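Local coordinates for protein R.Ecl18kI (Enterobacter cloacae, PDB 2GB7) that recognises the double-stranded DNA sequence 5'-CCNGG-3' and cleaves it before the first C, acting as a type II restriction endonuclease, at residues F[45-53]-F[248-256]; F[76-84]-F[96-105]. The protein carries 1 engineered substitution. One frame throughout, in Å; residues are numbered along the deposited sequence.

Helix 49-77 takes part in both contacts, entering interaction 1 with its first turn and interaction 2 with its last, so the two centres lie about 49 Å apart on opposite sides of the chain's centre. Interaction 1 ties the helix start to helix 248-259, beside the sheet of the nuclease fold; interaction 2, nested within the loop that interaction 1 closes, lies far out, where the second subunit packs. Both are partly buried, with apolar packing on one side and polar groups toward the surface. The chemistry differs: a glutamate meets a helix start in interaction 1, whereas in interaction 2 an arginine is gripped at its edge by one carboxylate and stacked against another.

Interaction 1. Residues F[45-53]-F[248-256]; sequences FLNNPSEYI and FEDMLQSAM
Ile53 and Phe248 form the dense inner part of this contact. The CD1 methyl of Ile53 sits squarely over one face of the Phe248 ring, 3.4 Å from the ring centroid, in a CH-pi contact; Ser50 OG lies at the edge of the same ring. Pro49 continues the packing, with its CB 3.8 Å from Phe248 CB and its CG and CD lying against the carboxylate of Glu249. Leu46, though partly exposed, is well covered by Leu252 and Met256: its CD1 is 3.5 Å from Leu252 O and 3.9 Å from Met256 CB, and also packs on Leu252 CB.

The Glu249 carboxylate meets the start of helix 49-77. A bend in the side chain (chi2 73°) turns it back over Pro49, where Ser50 N gives a hydrogen bond of 3.0 Å to Glu249 OE2, fairly straight at 162° but reaching the oxygen from above the carboxylate plane. Ser50 OG donates to the syn lone pair of Glu249 OE1 at 2.7 Å, while the same hydroxyl is also hydrogen-bonded to Val232 N. Two bonds from one serine thus fix the rotation of the carboxylate, whose negative charge is probably eased by the helix start.

In the PD-(D/E)XK nuclease fold of this enzyme, helix 248-259 directly follows the edge strand 245-247. Its Met251 rests on strands 177-181 and 226-230, while Phe248 and Leu252 point toward the segment 45-53 and Glu249 reaches it through the bend of its chain.

The side of Glu51 and the waters is looser and wetter. Glu51 OE1 comes within 3.3 Å of Glu249 OE2, two acceptors with no bond between them and with carboxylate planes perpendicular; a water lying close to both side chains probably softens their repulsion. A second water donates to Leu46 O at 2.6 Å and also to Glu249 O, joining the two backbones.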
loop_
_atom_site.group_PDB
_atom_site.type_symbol
_atom_site.label_atom_id
_atom_site.label_comp_id
_atom_site.label_asym_id
_atom_site.label_seq_id
_atom_site.Cartn_x
_atom_site.Cartn_y
_atom_site.Cartn_z
ATOM N N PHE F 45 22.055 17.597 15.571
ATOM C CA PHE F 45 21.193 16.999 14.568
ATOM C C PHE F 45 21.949 16.761 13.270
ATOM O O PHE F 45 21.705 15.791 12.565
ATOM C CB PHE F 45 19.984 17.897 14.354
ATOM C CG PHE F 45 19.106 17.974 15.557
ATOM C CD1 PHE F 45 18.130 16.989 15.774
ATOM C CD2 PHE F 45 19.244 19.002 16.485
ATOM C CE1 PHE F 45 17.318 17.043 16.908
ATOM C CE2 PHE F 45 18.409 19.064 17.626
ATOM C CZ PHE F 45 17.461 18.070 17.839
ATOM N N LEU F 46 22.870 17.668 12.971
ATOM C CA LEU F 46 23.642 17.585 11.754
ATOM C C LEU F 46 24.504 16.346 11.824
ATOM O O LEU F 46 24.670 15.632 10.828
ATOM C CB LEU F 46 24.511 18.853 11.632
ATOM C CG LEU F 46 25.378 19.077 10.407
ATOM C CD1 LEU F 46 24.568 18.846 9.126
ATOM C CD2 LEU F 46 25.918 20.498 10.469
ATOM N N ASN F 47 25.038 16.075 13.010
ATOM C CA ASN F 47 26.033 15.034 13.167
ATOM C C ASN F 47 25.464 13.695 13.515
ATOM O O ASN F 47 26.082 12.684 13.186
ATOM C CB ASN F 47 27.091 15.412 14.214
ATOM C CG ASN F 47 27.944 16.580 13.791
ATOM O OD1 ASN F 47 28.206 16.797 12.601
ATOM N ND2 ASN F 47 28.390 17.345 14.769
ATOM N N ASN F 48 24.283 13.673 14.148
ATOM C CA ASN F 48 23.747 12.443 14.749
ATOM C C ASN F 48 22.346 12.103 14.242
ATOM O O ASN F 48 21.542 11.566 15.012
ATOM C CB ASN F 48 23.600 12.552 16.283
ATOM C CG ASN F 48 24.918 12.779 17.000
ATOM O OD1 ASN F 48 25.510 11.838 17.533
ATOM N ND2 ASN F 48 25.397 14.016 16.989
ATOM N N PRO F 49 22.054 12.339 12.969
ATOM C CA PRO F 49 20.651 12.072 12.568
ATOM C C PRO F 49 20.148 10.648 12.684
ATOM O O PRO F 49 18.998 10.392 13.093
ATOM C CB PRO F 49 20.588 12.614 11.138
ATOM C CG PRO F 49 21.992 12.544 10.634
ATOM C CD PRO F 49 22.872 12.784 11.836
ATOM N N SER F 50 20.991 9.691 12.302
ATOM C CA SER F 50 20.530 8.295 12.341
ATOM C C SER F 50 20.190 7.854 13.746
ATOM O O SER F 50 19.191 7.182 13.984
ATOM C CB SER F 50 21.523 7.316 11.725
ATOM O OG SER F 50 21.693 7.552 10.340
ATOM N N GLU F 51 21.061 8.238 14.674
ATOM C CA GLU F 51 20.844 7.913 16.070
ATOM C C GLU F 51 19.577 8.540 16.607
ATOM O O GLU F 51 18.826 7.882 17.325
ATOM C CB GLU F 51 22.048 8.361 16.899
ATOM C CG GLU F 51 23.322 7.568 16.595
ATOM C CD GLU F 51 24.018 8.024 15.316
ATOM O OE1 GLU F 51 23.565 9.007 14.681
ATOM O OE2 GLU F 51 25.050 7.415 14.947
ATOM N N TYR F 52 19.360 9.807 16.268
ATOM C CA TYR F 52 18.186 10.530 16.694
ATOM C C TYR F 52 16.919 9.826 16.167
ATOM O O TYR F 52 15.969 9.567 16.919
ATOM C CB TYR F 52 18.277 11.994 16.258
ATOM C CG TYR F 52 16.944 12.638 16.075
ATOM C CD1 TYR F 52 16.268 13.240 17.148
ATOM C CD2 TYR F 52 16.329 12.619 14.828
ATOM C CE1 TYR F 52 15.012 13.812 16.964
ATOM C CE2 TYR F 52 15.077 13.162 14.643
ATOM C CZ TYR F 52 14.450 13.778 15.699
ATOM O OH TYR F 52 13.196 14.295 15.517
ATOM N N ILE F 53 16.927 9.484 14.879
ATOM C CA ILE F 53 15.764 8.839 14.264
ATOM C C ILE F 53 15.409 7.514 14.943
ATOM O O ILE F 53 14.250 7.283 15.293
ATOM C CB ILE F 53 16.015 8.620 12.761
ATOM C CG1 ILE F 53 16.005 9.966 12.048
ATOM C CG2 ILE F 53 14.962 7.668 12.159
ATOM C CD1 ILE F 53 16.634 9.938 10.645
ATOM N N PHE F 248 21.347 9.273 6.432
ATOM C CA PHE F 248 20.808 10.557 6.887
ATOM C C PHE F 248 21.910 11.576 7.140
ATOM O O PHE F 248 21.708 12.758 6.946
ATOM C CB PHE F 248 19.966 10.376 8.130
ATOM C CG PHE F 248 18.697 9.643 7.846
ATOM C CD1 PHE F 248 17.689 10.268 7.141
ATOM C CD2 PHE F 248 18.537 8.320 8.220
ATOM C CE1 PHE F 248 16.475 9.553 6.868
ATOM C CE2 PHE F 248 17.371 7.620 7.934
ATOM C CZ PHE F 248 16.356 8.238 7.253
ATOM N N GLU F 249 23.068 11.094 7.561
ATOM C CA GLU F 249 24.203 11.993 7.760
ATOM C C GLU F 249 24.625 12.730 6.480
ATOM O O GLU F 249 24.897 13.938 6.504
ATOM C CB GLU F 249 25.346 11.185 8.356
ATOM C CG GLU F 249 25.200 10.922 9.856
ATOM C CD GLU F 249 24.127 9.890 10.256
ATOM O OE1 GLU F 249 23.549 9.192 9.388
ATOM O OE2 GLU F 249 23.909 9.755 11.488
ATOM N N ASP F 250 24.679 11.982 5.376
ATOM C CA ASP F 250 25.009 12.494 4.057
ATOM C C ASP F 250 23.971 13.541 3.670
ATOM O O ASP F 250 24.320 14.669 3.248
ATOM C CB ASP F 250 24.989 11.365 3.024
ATOM C CG ASP F 250 26.052 10.315 3.239
ATOM O OD1 ASP F 250 27.145 10.628 3.793
ATOM O OD2 ASP F 250 25.831 9.162 2.767
ATOM N N MET F 251 22.701 13.172 3.821
ATOM C CA MET F 251 21.590 14.049 3.480
ATOM C C MET F 251 21.640 15.356 4.247
ATOM O O MET F 251 21.457 16.422 3.664
ATOM C CB MET F 251 20.235 13.369 3.706
ATOM C CG MET F 251 19.107 14.220 3.137
ATOM S SD MET F 251 17.514 13.406 3.409
ATOM C CE MET F 251 17.272 13.763 5.127
ATOM N N LEU F 252 21.870 15.288 5.556
ATOM C CA LEU F 252 21.916 16.501 6.380
ATOM C C LEU F 252 23.068 17.423 5.996
ATOM O O LEU F 252 22.932 18.648 5.990
ATOM C CB LEU F 252 21.975 16.153 7.860
ATOM C CG LEU F 252 20.614 16.078 8.547
ATOM C CD1 LEU F 252 20.017 17.486 8.712
ATOM C CD2 LEU F 252 19.566 15.172 7.803
ATOM N N GLN F 253 24.185 16.825 5.654
ATOM C CA GLN F 253 25.330 17.606 5.215
ATOM C C GLN F 253 24.969 18.364 3.935
ATOM O O GLN F 253 25.239 19.563 3.812
ATOM C CB GLN F 253 26.513 16.695 4.984
ATOM C CG GLN F 253 27.766 17.480 4.678
ATOM C CD GLN F 253 28.152 18.450 5.812
ATOM O OE1 GLN F 253 28.056 18.118 6.999
ATOM N NE2 GLN F 253 28.610 19.651 5.435
ATOM N N SER F 254 24.323 17.672 3.001
ATOM C CA SER F 254 23.894 18.316 1.751
ATOM C C SER F 254 22.866 19.416 2.033
ATOM O O SER F 254 22.951 20.511 1.473
ATOM C CB SER F 254 23.320 17.253 0.810
ATOM O OG SER F 254 24.383 16.397 0.407
ATOM N N ALA F 255 21.932 19.157 2.951
ATOM C CA ALA F 255 20.902 20.154 3.254
ATOM C C ALA F 255 21.517 21.383 3.868
ATOM O O ALA F 255 21.145 22.507 3.540
ATOM C CB ALA F 255 19.828 19.575 4.201
ATOM N N MET F 256 22.497 21.165 4.736
ATOM C CA MET F 256 23.129 22.257 5.447
ATOM C C MET F 256 23.908 23.092 4.449
ATOM O O MET F 256 23.830 24.327 4.473
ATOM C CB MET F 256 24.058 21.718 6.522
ATOM C CG MET F 256 24.652 22.804 7.395
ATOM S SD MET F 256 23.434 23.824 8.251
ATOM C CE MET F 256 24.466 25.215 8.748
HETATM O O HOH W 1 25.952 15.180 8.670
HETATM O O HOH W 2 25.918 9.214 12.985
#

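Interaction 2. Residues F[76-84]-F[96-105]; sequences LSYLIDEER and DFTMEYPTHI
Leu79 and Tyr101 meet at the end of the antiparallel pair of long helices 49-77 and 102-134, where the chain passes from one to the other through helices 82-85 and 90-100. Apolar contacts hold the inner side. Leu79 CB lies over one face of the Tyr101 ring, 4.3 Å from its centroid, in a CH-pi contact, and Glu100 CB covers the opposite face. With CG anti to the carbonyl carbon (chi1 -51°), Leu79 sends CD1 to within 3.4 Å of His104 CB, while its other methyl, CD2, approaches the imidazole obliquely; the NE2 of that ring is hydrogen-bonded to Leu4 O. Further along, Leu76 CD2 touches Ile105 CG1 at 3.9 Å, and Ile80 CG1 meets the Phe97 ring at CE1. The Ile80, Phe97 and Ile105 part also lies at the dimer interface, packing on Tyr91, Ile94 and Ile105 of the second subunit respectively.

Charged groups close the outer side. Asp81 N-caps helix 82-85, its OD1 accepting from Arg84 N at 3.1 Å and so tying down the base of the arginine. From there the side chain of Arg84 runs out and bends at chi3 to grip Asp96 side-on in a salt bridge: NE donates to OD2 of Asp96 at 3.0 Å, and NH2 donates to OD1 of Asp96 at 2.7 Å. Both oxygens use their syn lone pairs, and the two planar groups are 21° from coplanar. Glu100 completes the salt-bridge network by charge alone, its carboxylate stacked over one face of the guanidinium; Glu100 OE2 lies 3.5 Å from Arg84 NH2, well out of the guanidinium plane, where no N-H points at it.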
loop_
_atom_site.group_PDB
_atom_site.type_symbol
_atom_site.label_atom_id
_atom_site.label_comp_id
_atom_site.label_asym_id
_atom_site.label_seq_id
_atom_site.Cartn_x
_atom_site.Cartn_y
_atom_site.Cartn_z
ATOM N N LEU F 76 -12.502 -4.806 23.447
ATOM C CA LEU F 76 -13.037 -6.162 23.477
ATOM C C LEU F 76 -14.002 -6.372 24.637
ATOM O O LEU F 76 -14.914 -7.194 24.561
ATOM C CB LEU F 76 -11.903 -7.184 23.560
ATOM C CG LEU F 76 -11.085 -7.408 22.287
ATOM C CD1 LEU F 76 -9.885 -8.335 22.548
ATOM C CD2 LEU F 76 -11.960 -7.962 21.167
ATOM N N SER F 77 -13.823 -5.632 25.719
ATOM C CA SER F 77 -14.661 -5.919 26.890
ATOM C C SER F 77 -16.118 -5.411 26.711
ATOM O O SER F 77 -17.049 -5.870 27.395
ATOM C CB SER F 77 -13.951 -5.444 28.155
ATOM O OG SER F 77 -12.634 -5.991 28.176
ATOM N N TYR F 78 -16.315 -4.529 25.728
ATOM C CA TYR F 78 -17.651 -4.082 25.307
ATOM C C TYR F 78 -18.514 -5.161 24.641
ATOM O O TYR F 78 -19.710 -4.948 24.406
ATOM C CB TYR F 78 -17.530 -2.934 24.321
ATOM C CG TYR F 78 -17.359 -1.570 24.928
ATOM C CD1 TYR F 78 -16.093 -1.008 25.049
ATOM C CD2 TYR F 78 -18.466 -0.819 25.345
ATOM C CE1 TYR F 78 -15.915 0.261 25.575
ATOM C CE2 TYR F 78 -18.302 0.457 25.879
ATOM C CZ TYR F 78 -17.012 0.990 25.985
ATOM O OH TYR F 78 -16.806 2.242 26.506
ATOM N N LEU F 79 -17.915 -6.294 24.296
ATOM C CA LEU F 79 -18.685 -7.369 23.689
ATOM C C LEU F 79 -18.921 -8.550 24.640
ATOM O O LEU F 79 -19.634 -9.497 24.295
ATOM C CB LEU F 79 -17.962 -7.964 22.486
ATOM C CG LEU F 79 -17.441 -7.020 21.403
ATOM C CD1 LEU F 79 -16.584 -7.844 20.423
ATOM C CD2 LEU F 79 -18.568 -6.284 20.694
ATOM N N ILE F 80 -18.305 -8.511 25.815
ATOM C CA ILE F 80 -18.557 -9.555 26.806
ATOM C C ILE F 80 -20.007 -9.473 27.284
ATOM O O ILE F 80 -20.493 -8.402 27.662
ATOM C CB ILE F 80 -17.587 -9.500 28.003
ATOM C CG1 ILE F 80 -16.140 -9.575 27.535
ATOM C CG2 ILE F 80 -17.836 -10.690 28.925
ATOM C CD1 ILE F 80 -15.128 -9.366 28.651
ATOM N N ASP F 81 -20.689 -10.620 27.268
ATOM C CA ASP F 81 -22.111 -10.691 27.532
ATOM C C ASP F 81 -22.304 -11.607 28.736
ATOM O O ASP F 81 -22.224 -12.834 28.622
ATOM C CB ASP F 81 -22.833 -11.227 26.290
ATOM C CG ASP F 81 -24.360 -11.158 26.394
ATOM O OD1 ASP F 81 -24.913 -11.191 27.507
ATOM O OD2 ASP F 81 -25.005 -11.090 25.323
ATOM N N GLU F 82 -22.518 -10.987 29.891
ATOM C CA GLU F 82 -22.644 -11.712 31.146
ATOM C C GLU F 82 -23.864 -12.616 31.148
ATOM O O GLU F 82 -23.765 -13.776 31.564
ATOM C CB GLU F 82 -22.648 -10.739 32.332
ATOM C CG GLU F 82 -23.046 -11.316 33.704
ATOM C CD GLU F 82 -22.382 -12.649 34.063
ATOM O OE1 GLU F 82 -21.309 -12.984 33.524
ATOM O OE2 GLU F 82 -22.956 -13.371 34.903
ATOM N N GLU F 83 -25.001 -12.105 30.674
ATOM C CA GLU F 83 -26.257 -12.876 30.717
ATOM C C GLU F 83 -26.138 -14.114 29.837
ATOM O O GLU F 83 -26.689 -15.171 30.144
ATOM C CB GLU F 83 -27.450 -12.025 30.263
ATOM C CG GLU F 83 -27.997 -11.070 31.320
ATOM N N ARG F 84 -25.399 -13.956 28.740
ATOM C CA ARG F 84 -25.122 -15.026 27.803
ATOM C C ARG F 84 -24.269 -16.147 28.409
ATOM O O ARG F 84 -24.598 -17.329 28.282
ATOM C CB ARG F 84 -24.417 -14.445 26.576
ATOM C CG ARG F 84 -24.581 -15.271 25.340
ATOM C CD ARG F 84 -23.796 -14.699 24.176
ATOM N NE ARG F 84 -23.271 -15.784 23.353
ATOM C CZ ARG F 84 -23.994 -16.511 22.509
ATOM N NH1 ARG F 84 -25.296 -16.282 22.344
ATOM N NH2 ARG F 84 -23.412 -17.482 21.822
ATOM N N ASP F 96 -16.934 -19.796 23.100
ATOM C CA ASP F 96 -18.084 -19.042 22.620
ATOM C C ASP F 96 -17.662 -17.650 22.176
ATOM O O ASP F 96 -18.031 -17.189 21.102
ATOM C CB ASP F 96 -19.122 -18.932 23.736
ATOM C CG ASP F 96 -20.393 -18.234 23.286
ATOM O OD1 ASP F 96 -21.135 -18.822 22.468
ATOM O OD2 ASP F 96 -20.651 -17.108 23.766
ATOM N N PHE F 97 -16.887 -16.980 23.012
ATOM C CA PHE F 97 -16.343 -15.681 22.643
ATOM C C PHE F 97 -15.641 -15.762 21.295
ATOM O O PHE F 97 -15.866 -14.911 20.424
ATOM C CB PHE F 97 -15.384 -15.203 23.720
ATOM C CG PHE F 97 -14.974 -13.779 23.570
ATOM C CD1 PHE F 97 -15.835 -12.754 23.952
ATOM C CD2 PHE F 97 -13.716 -13.459 23.073
ATOM C CE1 PHE F 97 -15.441 -11.417 23.829
ATOM C CE2 PHE F 97 -13.322 -12.131 22.930
ATOM C CZ PHE F 97 -14.185 -11.107 23.322
ATOM N N THR F 98 -14.781 -16.766 21.117
ATOM C CA THR F 98 -14.034 -16.913 19.862
ATOM C C THR F 98 -14.948 -17.227 18.673
ATOM O O THR F 98 -14.546 -17.047 17.512
ATOM C CB THR F 98 -12.921 -17.993 19.945
ATOM O OG1 THR F 98 -13.507 -19.271 20.244
ATOM C CG2 THR F 98 -11.885 -17.650 21.023
ATOM N N MET F 99 -16.164 -17.687 18.966
ATOM C CA MET F 99 -17.128 -18.065 17.921
ATOM C C MET F 99 -18.186 -17.005 17.592
ATOM O O MET F 99 -18.595 -16.888 16.434
ATOM C CB MET F 99 -17.815 -19.394 18.261
ATOM C CG MET F 99 -16.860 -20.573 18.457
ATOM S SD MET F 99 -17.673 -22.163 18.250
ATOM C CE MET F 99 -18.263 -21.896 16.556
ATOM N N GLU F 100 -18.641 -16.259 18.599
ATOM C CA GLU F 100 -19.754 -15.318 18.426
ATOM C C GLU F 100 -19.356 -13.965 17.843
ATOM O O GLU F 100 -20.184 -13.294 17.230
ATOM C CB GLU F 100 -20.475 -15.074 19.747
ATOM C CG GLU F 100 -21.988 -14.921 19.617
ATOM C CD GLU F 100 -22.663 -16.084 18.892
ATOM O OE1 GLU F 100 -21.982 -17.064 18.513
ATOM O OE2 GLU F 100 -23.904 -16.019 18.698
ATOM N N TYR F 101 -18.113 -13.552 18.055
ATOM C CA TYR F 101 -17.726 -12.199 17.613
ATOM C C TYR F 101 -16.591 -12.121 16.587
ATOM O O TYR F 101 -15.767 -11.217 16.684
ATOM C CB TYR F 101 -17.422 -11.300 18.832
ATOM C CG TYR F 101 -18.398 -11.507 19.970
ATOM C CD1 TYR F 101 -18.078 -12.350 21.028
ATOM C CD2 TYR F 101 -19.648 -10.879 19.977
ATOM C CE1 TYR F 101 -18.973 -12.568 22.070
ATOM C CE2 TYR F 101 -20.570 -11.105 21.026
ATOM C CZ TYR F 101 -20.213 -11.941 22.071
ATOM O OH TYR F 101 -21.082 -12.194 23.128
ATOM N N PRO F 102 -16.583 -13.001 15.558
ATOM C CA PRO F 102 -15.389 -13.005 14.720
ATOM C C PRO F 102 -15.269 -11.746 13.904
ATOM O O PRO F 102 -14.145 -11.265 13.698
ATOM C CB PRO F 102 -15.615 -14.200 13.774
ATOM C CG PRO F 102 -16.730 -14.951 14.310
ATOM C CD PRO F 102 -17.569 -13.966 15.052
ATOM N N THR F 103 -16.389 -11.205 13.422
ATOM C CA THR F 103 -16.291 -9.979 12.597
ATOM C C THR F 103 -15.874 -8.807 13.477
ATOM O O THR F 103 -15.069 -7.970 13.061
ATOM C CB THR F 103 -17.614 -9.667 11.882
ATOM O OG1 THR F 103 -18.070 -10.852 11.214
ATOM C CG2 THR F 103 -17.478 -8.547 10.889
ATOM N N HIS F 104 -16.419 -8.761 14.691
ATOM C CA HIS F 104 -16.087 -7.741 15.684
ATOM C C HIS F 104 -14.593 -7.699 15.994
ATOM O O HIS F 104 -13.962 -6.641 15.899
ATOM C CB HIS F 104 -16.851 -8.005 16.988
ATOM C CG HIS F 104 -18.336 -7.938 16.845
ATOM N ND1 HIS F 104 -19.087 -9.013 16.419
ATOM C CD2 HIS F 104 -19.214 -6.939 17.099
ATOM C CE1 HIS F 104 -20.368 -8.681 16.426
ATOM N NE2 HIS F 104 -20.471 -7.426 16.826
ATOM N N ILE F 105 -14.045 -8.851 16.377
ATOM C CA ILE F 105 -12.642 -8.974 16.777
ATOM C C ILE F 105 -11.764 -8.624 15.591
ATOM O O ILE F 105 -10.804 -7.841 15.711
ATOM C CB ILE F 105 -12.336 -10.405 17.277
ATOM C CG1 ILE F 105 -13.106 -10.662 18.568
ATOM C CG2 ILE F 105 -10.842 -10.591 17.556
ATOM C CD1 ILE F 105 -12.974 -12.096 19.086
#